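Side-chain contact in collagen adhesin (Enterococcus faecalis, PDB 2OKM), which probably binds collagen at the bacterial surface, the chain here being its N2 subdomain, the collagen-binding part of a cell-wall-attached adhesin: residues A70-Q75 against F88-Y93. Residues are numbered along the deposited sequence; the frame is centred on the assembly and turned at random.
Sequences AEFEQQ and FNLRFY
F72, on helix 69-74, points the CZ end of its ring toward F92 and L90 of strand 87-92, and it contributes more than half of the 129 Å² that the two segments bury. CZ of F72 comes to 3.6 Å from CD1 of F92, and CE1 of F72 also lies against the same CD1-CE1 side of that ring. The planes stand at 80° with centroids 5.5 Å apart, and F92 CD1 meets the F72 ring at its edge, near its plane. On the other side of CZ, CE2 of F72 packs on the CD1 methyl of L90 at 3.9 Å. The carbonyl oxygen of R91 sits at the F72 ring edge, 4.0 Å from CZ. CB of F72 already points toward the strand, and chi1 (174°), with CG opposite the backbone N, extends the ring further that way. The segment axes stay 11.0 Å apart at their closest, so the ring meets the strand's side chains partway across. No hydrogen bond crosses; the side-chain contacts are between carbon atoms. F56 stacks on F72, F102 meets F92, and L24 touches L90, adding residues of the other sheet. Helix 69-74 links strand 64-68 of that sheet to strand 78-82 of the sheet holding 87-92, and F72 enters the apolar layer between them, as expected of the beta-sandwich of collagen-binding MSCRAMM adhesins.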
ATOM      1  N   ALA A  70     -10.832   7.519  -5.398  1.00 14.33           N
ATOM      2  CA  ALA A  70     -11.251   8.529  -6.366  1.00 14.14           C
ATOM      3  C   ALA A  70     -10.720   9.902  -5.958  1.00 14.62           C
ATOM      4  O   ALA A  70     -10.233  10.659  -6.796  1.00 15.09           O
ATOM      5  CB  ALA A  70     -12.777   8.560  -6.471  1.00 15.48           C
ATOM      6  N   GLU A  71     -10.806  10.214  -4.666  1.00 14.85           N
ATOM      7  CA  GLU A  71     -10.326  11.495  -4.154  1.00 14.73           C
ATOM      8  C   GLU A  71      -8.801  11.580  -4.244  1.00 13.72           C
ATOM      9  O   GLU A  71      -8.243  12.633  -4.553  1.00 13.63           O
ATOM     10  CB  GLU A  71     -10.807  11.686  -2.708  1.00 16.63           C
ATOM     11  CG  GLU A  71     -12.311  11.967  -2.614  1.00 20.10           C
ATOM     12  CD  GLU A  71     -12.892  11.778  -1.218  1.00 22.56           C
ATOM     13  OE1 GLU A  71     -14.072  12.142  -1.019  1.00 25.63           O
ATOM     14  OE2 GLU A  71     -12.190  11.258  -0.324  1.00 22.65           O
ATOM     15  N   PHE A  72      -8.137  10.458  -3.980  1.00 12.32           N
ATOM     16  CA  PHE A  72      -6.681  10.359  -4.043  1.00 11.60           C
ATOM     17  C   PHE A  72      -6.220  10.766  -5.445  1.00 12.32           C
ATOM     18  O   PHE A  72      -5.264  11.523  -5.614  1.00 12.38           O
ATOM     19  CB  PHE A  72      -6.272   8.906  -3.744  1.00 11.62           C
ATOM     20  CG  PHE A  72      -4.801   8.622  -3.906  1.00 12.27           C
ATOM     21  CD1 PHE A  72      -3.882   9.014  -2.936  1.00 11.44           C
ATOM     22  CD2 PHE A  72      -4.339   7.922  -5.019  1.00 12.45           C
ATOM     23  CE1 PHE A  72      -2.524   8.704  -3.073  1.00 11.60           C
ATOM     24  CE2 PHE A  72      -2.987   7.609  -5.166  1.00 11.69           C
ATOM     25  CZ  PHE A  72      -2.078   8.000  -4.194  1.00 10.06           C
ATOM     26  N   GLU A  73      -6.916  10.259  -6.454  1.00 12.51           N
ATOM     27  CA  GLU A  73      -6.570  10.568  -7.830  1.00 13.15           C
ATOM     28  C   GLU A  73      -7.022  11.965  -8.253  1.00 13.67           C
ATOM     29  O   GLU A  73      -6.276  12.690  -8.909  1.00 14.21           O
ATOM     30  CB  GLU A  73      -7.168   9.511  -8.759  1.00 14.15           C
ATOM     31  CG  GLU A  73      -6.530   8.145  -8.570  1.00 15.52           C
ATOM     32  CD  GLU A  73      -7.116   7.088  -9.479  1.00 18.62           C
ATOM     33  OE1 GLU A  73      -6.420   6.085  -9.738  1.00 17.50           O
ATOM     34  OE2 GLU A  73      -8.271   7.254  -9.926  1.00 22.95           O
ATOM     35  N   GLN A  74      -8.235  12.341  -7.869  1.00 14.69           N
ATOM     36  CA  GLN A  74      -8.775  13.649  -8.227  1.00 17.15           C
ATOM     37  C   GLN A  74      -7.934  14.786  -7.651  1.00 16.86           C
ATOM     38  O   GLN A  74      -7.774  15.832  -8.284  1.00 17.71           O
ATOM     39  CB  GLN A  74     -10.223  13.766  -7.732  1.00 19.68           C
ATOM     40  CG  GLN A  74     -10.998  14.974  -8.262  1.00 25.22           C
ATOM     41  CD  GLN A  74     -10.522  16.290  -7.680  1.00 28.49           C
ATOM     42  OE1 GLN A  74     -10.461  16.457  -6.462  1.00 30.52           O
ATOM     43  NE2 GLN A  74     -10.190  17.237  -8.551  1.00 30.92           N
ATOM     44  N   GLN A  75      -7.381  14.574  -6.460  1.00 14.80           N
ATOM     45  CA  GLN A  75      -6.573  15.597  -5.804  1.00 14.79           C
ATOM     46  C   GLN A  75      -5.102  15.634  -6.206  1.00 14.60           C
ATOM     47  O   GLN A  75      -4.316  16.387  -5.633  1.00 15.82           O
ATOM     48  CB  GLN A  75      -6.711  15.466  -4.285  1.00 15.58           C
ATOM     49  CG  GLN A  75      -8.089  15.885  -3.789  1.00 15.79           C
ATOM     50  CD  GLN A  75      -8.269  15.698  -2.299  1.00 17.04           C
ATOM     51  OE1 GLN A  75      -7.385  16.029  -1.510  1.00 18.40           O
ATOM     52  NE2 GLN A  75      -9.428  15.179  -1.904  1.00 18.15           N
ATOM     53  N   PHE A  88      -2.112  -4.941  -8.786  1.00 11.96           N
ATOM     54  CA  PHE A  88      -2.287  -3.520  -9.046  1.00 11.75           C
ATOM     55  C   PHE A  88      -0.974  -2.774  -8.936  1.00 12.05           C
ATOM     56  O   PHE A  88      -0.061  -3.204  -8.237  1.00 11.39           O
ATOM     57  CB  PHE A  88      -3.316  -2.912  -8.076  1.00 11.71           C
ATOM     58  CG  PHE A  88      -2.891  -2.930  -6.627  1.00 11.55           C
ATOM     59  CD1 PHE A  88      -2.140  -1.886  -6.091  1.00 12.78           C
ATOM     60  CD2 PHE A  88      -3.255  -3.988  -5.796  1.00 12.43           C
ATOM     61  CE1 PHE A  88      -1.754  -1.897  -4.747  1.00 13.03           C
ATOM     62  CE2 PHE A  88      -2.874  -4.009  -4.450  1.00 12.50           C
ATOM     63  CZ  PHE A  88      -2.124  -2.958  -3.926  1.00 13.94           C
ATOM     64  N   ASN A  89      -0.872  -1.675  -9.672  1.00 11.59           N
ATOM     65  CA  ASN A  89       0.310  -0.834  -9.608  1.00 11.71           C
ATOM     66  C   ASN A  89      -0.191   0.473  -9.016  1.00 12.77           C
ATOM     67  O   ASN A  89      -1.180   1.037  -9.485  1.00 13.81           O
ATOM     68  CB  ASN A  89       0.905  -0.591 -10.998  1.00 12.99           C
ATOM     69  CG  ASN A  89       1.435  -1.858 -11.634  1.00 14.61           C
ATOM     70  OD1 ASN A  89       1.935  -2.747 -10.946  1.00 15.87           O
ATOM     71  ND2 ASN A  89       1.346  -1.939 -12.957  1.00 17.00           N
ATOM     72  N   LEU A  90       0.480   0.944  -7.973  1.00 10.69           N
ATOM     73  CA  LEU A  90       0.082   2.181  -7.321  1.00 11.45           C
ATOM     74  C   LEU A  90       1.239   3.168  -7.308  1.00 10.43           C
ATOM     75  O   LEU A  90       2.337   2.848  -6.850  1.00 12.29           O
ATOM     76  CB  LEU A  90      -0.379   1.885  -5.890  1.00 10.38           C
ATOM     77  CG  LEU A  90      -0.797   3.063  -5.002  1.00 11.02           C
ATOM     78  CD1 LEU A  90      -1.928   3.839  -5.652  1.00 12.10           C
ATOM     79  CD2 LEU A  90      -1.228   2.529  -3.640  1.00 14.66           C
ATOM     80  N   ARG A  91       0.987   4.368  -7.821  1.00  9.16           N
ATOM     81  CA  ARG A  91       2.005   5.408  -7.876  1.00 10.55           C
ATOM     82  C   ARG A  91       1.599   6.639  -7.076  1.00  9.91           C
ATOM     83  O   ARG A  91       0.438   7.043  -7.090  1.00  8.89           O
ATOM     84  CB  ARG A  91       2.244   5.808  -9.330  1.00 13.20           C
ATOM     85  CG  ARG A  91       3.138   7.011  -9.506  1.00 17.04           C
ATOM     86  CD  ARG A  91       3.367   7.279 -10.984  1.00 20.01           C
ATOM     87  NE  ARG A  91       3.918   6.135 -11.713  1.00 24.21           N
ATOM     88  CZ  ARG A  91       5.187   6.035 -12.097  1.00 24.52           C
ATOM     89  NH1 ARG A  91       6.030   7.009 -11.812  1.00 28.87           N
ATOM     90  NH2 ARG A  91       5.609   4.984 -12.798  1.00 26.46           N
ATOM     91  N   PHE A  92       2.566   7.210  -6.362  1.00  9.61           N
ATOM     92  CA  PHE A  92       2.365   8.425  -5.574  1.00  9.19           C
ATOM     93  C   PHE A  92       3.236   9.469  -6.255  1.00  9.30           C
ATOM     94  O   PHE A  92       4.453   9.283  -6.379  1.00  9.56           O
ATOM     95  CB  PHE A  92       2.858   8.238  -4.135  1.00  8.64           C
ATOM     96  CG  PHE A  92       2.145   7.156  -3.380  1.00  8.72           C
ATOM     97  CD1 PHE A  92       1.074   7.461  -2.548  1.00 10.58           C
ATOM     98  CD2 PHE A  92       2.544   5.830  -3.507  1.00 10.24           C
ATOM     99  CE1 PHE A  92       0.409   6.459  -1.849  1.00  9.46           C
ATOM    100  CE2 PHE A  92       1.885   4.819  -2.812  1.00 10.91           C
ATOM    101  CZ  PHE A  92       0.817   5.134  -1.983  1.00  9.99           C
ATOM    102  N   TYR A  93       2.626  10.559  -6.711  1.00  9.55           N
ATOM    103  CA  TYR A  93       3.392  11.601  -7.384  1.00 10.15           C
ATOM    104  C   TYR A  93       4.326  12.327  -6.419  1.00 11.28           C
ATOM    105  O   TYR A  93       3.988  12.573  -5.263  1.00 10.89           O
ATOM    106  CB  TYR A  93       2.454  12.599  -8.069  1.00 11.05           C
ATOM    107  CG  TYR A  93       1.525  11.972  -9.091  1.00  9.35           C
ATOM    108  CD1 TYR A  93       1.972  10.961  -9.943  1.00 11.82           C
ATOM    109  CD2 TYR A  93       0.206  12.408  -9.223  1.00 12.11           C
ATOM    110  CE1 TYR A  93       1.127  10.398 -10.902  1.00 11.76           C
ATOM    111  CE2 TYR A  93      -0.646  11.850 -10.182  1.00 12.30           C
ATOM    112  CZ  TYR A  93      -0.178  10.849 -11.014  1.00 12.20           C
ATOM    113  OH  TYR A  93      -1.016  10.289 -11.954  1.00 14.57           O
TER